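Local coordinates for protein PKS (Streptomyces albus, PDB 4OQJ) that probably catalyses the decarboxylative condensation that extends acyl chains held on acyl carrier proteins, as a ketosynthase domain of the oxazolomycin polyketide synthase, at residues Thr285-Asp290 with Gly439-His444; Tyr325-Gly330 with Leu381-Leu386. All coordinates share one frame; numbering follows the deposited sequence.

Contact 1 of 2, residues Thr285-Asp290 with Gly439-His444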
loop_
_atom_site.group_PDB
_atom_site.type_symbol
_atom_site.label_atom_id
_atom_site.label_comp_id
_atom_site.label_asym_id
_atom_site.label_seq_id
_atom_site.Cartn_x
_atom_site.Cartn_y
_atom_site.Cartn_z
ATOM N N THR A 285 12.750 3.144 8.314
ATOM C CA THR A 285 11.623 2.245 8.541
ATOM C C THR A 285 11.900 0.932 7.840
ATOM O O THR A 285 12.650 0.900 6.870
ATOM C CB THR A 285 10.298 2.815 7.999
ATOM O OG1 THR A 285 10.348 2.859 6.562
ATOM C CG2 THR A 285 10.019 4.221 8.535
ATOM N N ALA A 286 11.285 -0.142 8.319
ATOM C CA ALA A 286 11.406 -1.434 7.666
ATOM C C ALA A 286 10.117 -2.210 7.849
ATOM O O ALA A 286 9.425 -2.054 8.856
ATOM C CB ALA A 286 12.596 -2.210 8.217
ATOM N N VAL A 287 9.790 -3.011 6.840
ATOM C CA VAL A 287 8.638 -3.887 6.865
ATOM C C VAL A 287 9.055 -5.234 6.301
ATOM O O VAL A 287 9.764 -5.287 5.295
ATOM C CB VAL A 287 7.458 -3.319 6.038
ATOM C CG1 VAL A 287 6.285 -4.319 5.993
ATOM C CG2 VAL A 287 7.022 -1.986 6.585
ATOM N N ASN A 288 8.629 -6.319 6.947
ATOM C CA ASN A 288 8.841 -7.642 6.415
ATOM C C ASN A 288 7.634 -8.523 6.752
ATOM O O ASN A 288 6.634 -8.038 7.299
ATOM C CB ASN A 288 10.163 -8.237 6.941
ATOM C CG ASN A 288 10.106 -8.623 8.412
ATOM O OD1 ASN A 288 9.048 -8.637 9.017
ATOM N ND2 ASN A 288 11.263 -8.964 8.988
ATOM N N ASN A 289 7.701 -9.789 6.381
ATOM C CA ASN A 289 6.698 -10.755 6.826
ATOM C C ASN A 289 7.405 -11.986 7.350
ATOM O O ASN A 289 8.486 -12.356 6.857
ATOM C CB ASN A 289 5.725 -11.118 5.701
ATOM C CG ASN A 289 4.561 -11.966 6.185
ATOM O OD1 ASN A 289 4.687 -13.190 6.363
ATOM N ND2 ASN A 289 3.424 -11.324 6.412
ATOM N N ASP A 290 6.793 -12.634 8.338
ATOM C CA ASP A 290 7.340 -13.865 8.921
ATOM C C ASP A 290 7.498 -14.998 7.915
ATOM O O ASP A 290 8.364 -15.872 8.070
ATOM C CB ASP A 290 6.443 -14.358 10.054
ATOM C CG ASP A 290 6.417 -13.413 11.230
ATOM O OD1 ASP A 290 7.391 -12.654 11.395
ATOM O OD2 ASP A 290 5.423 -13.436 11.980
ATOM N N GLY A 439 -1.065 -12.221 10.850
ATOM C CA GLY A 439 -0.735 -12.497 9.462
ATOM C C GLY A 439 0.745 -12.289 9.190
ATOM O O GLY A 439 1.254 -12.608 8.098
ATOM N N GLY A 440 1.431 -11.720 10.175
ATOM C CA GLY A 440 2.881 -11.748 10.218
ATOM C C GLY A 440 3.623 -10.624 9.527
ATOM O O GLY A 440 4.835 -10.726 9.350
ATOM N N THR A 441 2.936 -9.556 9.133
ATOM C CA THR A 441 3.661 -8.421 8.568
ATOM C C THR A 441 4.116 -7.533 9.723
ATOM O O THR A 441 3.304 -7.057 10.518
ATOM C CB THR A 441 2.824 -7.650 7.546
ATOM O OG1 THR A 441 2.783 -8.413 6.337
ATOM C CG2 THR A 441 3.445 -6.277 7.234
ATOM N N ASN A 442 5.438 -7.360 9.807
ATOM C CA ASN A 442 6.099 -6.636 10.880
ATOM C C ASN A 442 6.635 -5.311 10.410
ATOM O O ASN A 442 7.087 -5.202 9.289
ATOM C CB ASN A 442 7.259 -7.450 11.429
ATOM C CG ASN A 442 6.858 -8.860 11.793
ATOM O OD1 ASN A 442 5.910 -9.057 12.533
ATOM N ND2 ASN A 442 7.588 -9.857 11.265
ATOM N N ALA A 443 6.614 -4.313 11.285
ATOM C CA ALA A 443 7.148 -3.001 10.978
ATOM C C ALA A 443 7.906 -2.444 12.176
ATOM O O ALA A 443 7.549 -2.713 13.330
ATOM C CB ALA A 443 6.043 -2.067 10.583
ATOM N N HIS A 444 8.963 -1.689 11.898
ATOM C CA HIS A 444 9.717 -0.985 12.938
ATOM C C HIS A 444 10.195 0.338 12.353
ATOM O O HIS A 444 10.654 0.397 11.216
ATOM C CB HIS A 444 10.889 -1.828 13.433
ATOM C CG HIS A 444 11.574 -1.285 14.658
ATOM N ND1 HIS A 444 11.111 -1.516 15.940
ATOM C CD2 HIS A 444 12.700 -0.541 14.793
ATOM C CE1 HIS A 444 11.937 -0.950 16.809
ATOM N NE2 HIS A 444 12.912 -0.363 16.140
HETATM O O HOH W 1 5.222 -11.375 13.601
#

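Contact 2 of 2, residues Tyr325-Gly330 with Leu381-Leu386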
loop_
_atom_site.group_PDB
_atom_site.type_symbol
_atom_site.label_atom_id
_atom_site.label_comp_id
_atom_site.label_asym_id
_atom_site.label_seq_id
_atom_site.Cartn_x
_atom_site.Cartn_y
_atom_site.Cartn_z
ATOM N N TYR A 325 15.116 4.445 23.928
ATOM C CA TYR A 325 13.734 4.044 24.223
ATOM C C TYR A 325 13.185 3.156 23.093
ATOM O O TYR A 325 13.376 3.451 21.916
ATOM C CB TYR A 325 12.802 5.269 24.417
ATOM C CG TYR A 325 11.396 4.814 24.692
ATOM C CD1 TYR A 325 11.064 4.268 25.923
ATOM C CD2 TYR A 325 10.412 4.872 23.713
ATOM C CE1 TYR A 325 9.804 3.790 26.176
ATOM C CE2 TYR A 325 9.136 4.405 23.964
ATOM C CZ TYR A 325 8.842 3.861 25.198
ATOM O OH TYR A 325 7.584 3.361 25.471
ATOM N N VAL A 326 12.496 2.076 23.444
ATOM C CA VAL A 326 11.729 1.321 22.455
ATOM C C VAL A 326 10.267 1.248 22.868
ATOM O O VAL A 326 9.938 0.867 23.993
ATOM C CB VAL A 326 12.265 -0.129 22.254
ATOM C CG1 VAL A 326 11.288 -0.968 21.422
ATOM C CG2 VAL A 326 13.630 -0.114 21.596
ATOM N N GLU A 327 9.400 1.616 21.936
ATOM C CA GLU A 327 7.974 1.450 22.092
ATOM C C GLU A 327 7.636 0.095 21.493
ATOM O O GLU A 327 7.605 -0.072 20.274
ATOM C CB GLU A 327 7.202 2.593 21.419
ATOM C CG GLU A 327 5.668 2.410 21.321
ATOM C CD GLU A 327 4.948 2.439 22.683
ATOM O OE1 GLU A 327 5.553 2.846 23.700
ATOM O OE2 GLU A 327 3.761 2.057 22.724
ATOM N N ALA A 328 7.411 -0.862 22.381
ATOM C CA ALA A 328 7.095 -2.234 22.031
ATOM C C ALA A 328 5.696 -2.368 21.458
ATOM O O ALA A 328 4.821 -1.544 21.716
ATOM C CB ALA A 328 7.221 -3.105 23.245
ATOM N N HIS A 329 5.492 -3.413 20.669
ATOM C CA HIS A 329 4.150 -3.793 20.260
ATOM C C HIS A 329 3.335 -4.058 21.530
ATOM O O HIS A 329 2.218 -3.560 21.696
ATOM C CB HIS A 329 4.223 -5.016 19.349
ATOM C CG HIS A 329 2.899 -5.462 18.835
ATOM N ND1 HIS A 329 2.066 -4.640 18.111
ATOM C CD2 HIS A 329 2.264 -6.653 18.943
ATOM C CE1 HIS A 329 0.968 -5.303 17.793
ATOM N NE2 HIS A 329 1.063 -6.525 18.288
ATOM N N GLY A 330 3.919 -4.844 22.428
ATOM C CA GLY A 330 3.572 -4.795 23.844
ATOM C C GLY A 330 2.146 -5.147 24.228
ATOM O O GLY A 330 1.476 -4.371 24.909
ATOM N N LEU A 381 3.496 5.344 17.817
ATOM C CA LEU A 381 4.376 6.315 17.173
ATOM C C LEU A 381 4.151 7.714 17.739
ATOM O O LEU A 381 5.112 8.432 18.044
ATOM C CB LEU A 381 4.160 6.309 15.656
ATOM C CG LEU A 381 4.966 7.317 14.819
ATOM C CD1 LEU A 381 6.462 7.204 15.076
ATOM C CD2 LEU A 381 4.668 7.111 13.346
ATOM N N ILE A 382 2.887 8.097 17.905
ATOM C CA ILE A 382 2.583 9.428 18.393
ATOM C C ILE A 382 3.025 9.571 19.844
ATOM O O ILE A 382 3.530 10.614 20.195
ATOM C CB ILE A 382 1.092 9.782 18.216
ATOM C CG1 ILE A 382 0.816 9.987 16.722
ATOM C CG2 ILE A 382 0.746 11.079 18.967
ATOM C CD1 ILE A 382 -0.644 10.154 16.347
ATOM N N LYS A 383 2.901 8.532 20.672
ATOM C CA LYS A 383 3.430 8.610 22.035
ATOM C C LYS A 383 4.915 8.901 21.977
ATOM O O LYS A 383 5.423 9.728 22.724
ATOM C CB LYS A 383 3.190 7.307 22.825
ATOM C CG LYS A 383 4.168 7.061 23.994
ATOM C CD LYS A 383 3.948 5.682 24.630
ATOM C CE LYS A 383 4.984 5.397 25.721
ATOM N NZ LYS A 383 4.767 4.051 26.254
ATOM N N THR A 384 5.610 8.201 21.089
ATOM C CA THR A 384 7.065 8.290 21.018
ATOM C C THR A 384 7.476 9.663 20.492
ATOM O O THR A 384 8.442 10.253 20.964
ATOM C CB THR A 384 7.639 7.150 20.117
ATOM O OG1 THR A 384 7.279 5.879 20.683
ATOM C CG2 THR A 384 9.144 7.237 20.004
ATOM N N ILE A 385 6.727 10.187 19.533
ATOM C CA ILE A 385 6.989 11.537 19.030
ATOM C C ILE A 385 6.837 12.586 20.141
ATOM O O ILE A 385 7.660 13.485 20.259
ATOM C CB ILE A 385 6.053 11.884 17.855
ATOM C CG1 ILE A 385 6.445 11.070 16.624
ATOM C CG2 ILE A 385 6.105 13.383 17.533
ATOM C CD1 ILE A 385 5.414 11.099 15.506
ATOM N N LEU A 386 5.798 12.468 20.962
ATOM C CA LEU A 386 5.574 13.442 22.032
ATOM C C LEU A 386 6.666 13.367 23.103
ATOM O O LEU A 386 7.126 14.398 23.601
ATOM C CB LEU A 386 4.195 13.233 22.664
ATOM C CG LEU A 386 3.027 13.560 21.715
ATOM C CD1 LEU A 386 1.707 13.062 22.274
ATOM C CD2 LEU A 386 2.943 15.067 21.462
#

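Contact 1 of 2, residues Thr285-Asp290 with Gly439-His444
Asn288 and Asn442 form one of the two hydrogen-bonded pairs of an antiparallel strand pairing in the core sheet of the ketosynthase, a member of the thiolase clan. The two strand axes run at 162° to each other. Reciprocal N-H...O bonds join the residues of this pair and of the Ala286-His444 pair, with Asn442 N to Asn288 O at 2.9 Å, and Asp290 N to Gly440 O carries the ladder one step past the strands. Val287 and Ala443, and Asn289 and Thr441, make the intervening non-hydrogen-bonded pairs.

Side-chain bonds reinforce the ladder on both faces. On the Asn288-Asn442 face, which packs against helix 302-316, Asn442 ND2 spends both hydrogens: one on Asn288 OD1 at 2.9 Å, the other on Asp290 OD1 at 2.8 Å. The first acceptor is placed by Asn288 CG lying between its own N and carbonyl carbon (chi1 72°). The second is met from above the carboxylate plane, 43° out of it. On the other face Asn289 ND2 likewise donates twice, at 3.0 Å to Gly439 O and at 3.0 Å to Thr441 OG1, the latter lying in the amide plane. Asn289 OD1 takes Gly291 N, while Thr441 OG1 also bonds Ser186 O of the second subunit, tying this face to the dimer interface.

Apolar contact is slight: Val287 CG1 meets Thr441 CG2 at 3.7 Å, and Val287 CG2 lies 4.1 Å from Ala443 CB. At the polar end, Asp290 OD2 forms a salt bridge with Lys294, a residue of a potassium site, and a water donates to both Asp290 OD2 and Asn442 OD1.

Contact 2 of 2, residues Tyr325-Gly330 with Leu381-Leu386
Glu327 and Lys383 join a strand to a helix packed on the mixed sheet of a thiolase-type alpha/beta fold. The axes of strand 325-327 and helix 381-386 run at 156° and approach to 9.3 Å, so side chains have to span the separation; even the closest CA pair, Glu327 with Thr384, is 7.0 Å apart.

The tight part is polar and centres on one carboxylate oxygen. Lys383 NZ donates to Glu327 OE1 at 2.9 Å in a salt bridge, reaching it on the syn side, 17° out of the carboxylate plane. Tyr325 OH donates to the same oxygen at 2.7 Å, nearly in line with the CD-OE1 bond of Glu327, and OE1 lies in the plane of the phenol ring, at its edge. The remaining side of this triangle, Tyr325 OH to Lys383 NZ, measures 3.0 Å. Two chain shapes explain the meeting: Lys383 is extended beyond CG, whereas Glu327 bends at chi2 (67°), and their side chains cross at about a right angle. Glu327 OE2 receives Val365 N, so both carboxylate oxygens are held and the group's rotation is restrained.

Away from this cluster the fit is looser, although all four touching residues are buried. Beyond Glu327 the chain runs on without touching segment 381-386: the backbone N atoms of His329 and Gly330, within the family's Glu-Ala-His-Gly sequence, bond the carboxylate of Glu340. Ile382 and Leu386 pack instead on helix 38-46. Thr384, whose hydroxyl bonds Gly380 O in its own helix, contributes van der Waals contact: OG1 lies 3.4 Å from Glu327 CB and, near the ring plane, 4.0 Å from the edge atom Tyr325 CE2.

In the fold
Both contacts belong to the ketosynthase domain and reach one mixed sheet. Their centres are 16 Å apart and their nearest atoms about 5 Å apart, without touching. Across the sheet, strands 280-289 and 441-448 of contact 1 are followed by strand 430-436 and then strand 325-327 of contact 2, so strand 430-436 separates the two. Along the chain the order is 285-290, 325-330, 381-386, 439-444: contact 2 is nested within the loop that contact 1 closes. Contact 1 thus pairs strands within the sheet, whereas contact 2 fastens helix 376-390 to it; together they tie distant parts of the sequence into one layered core.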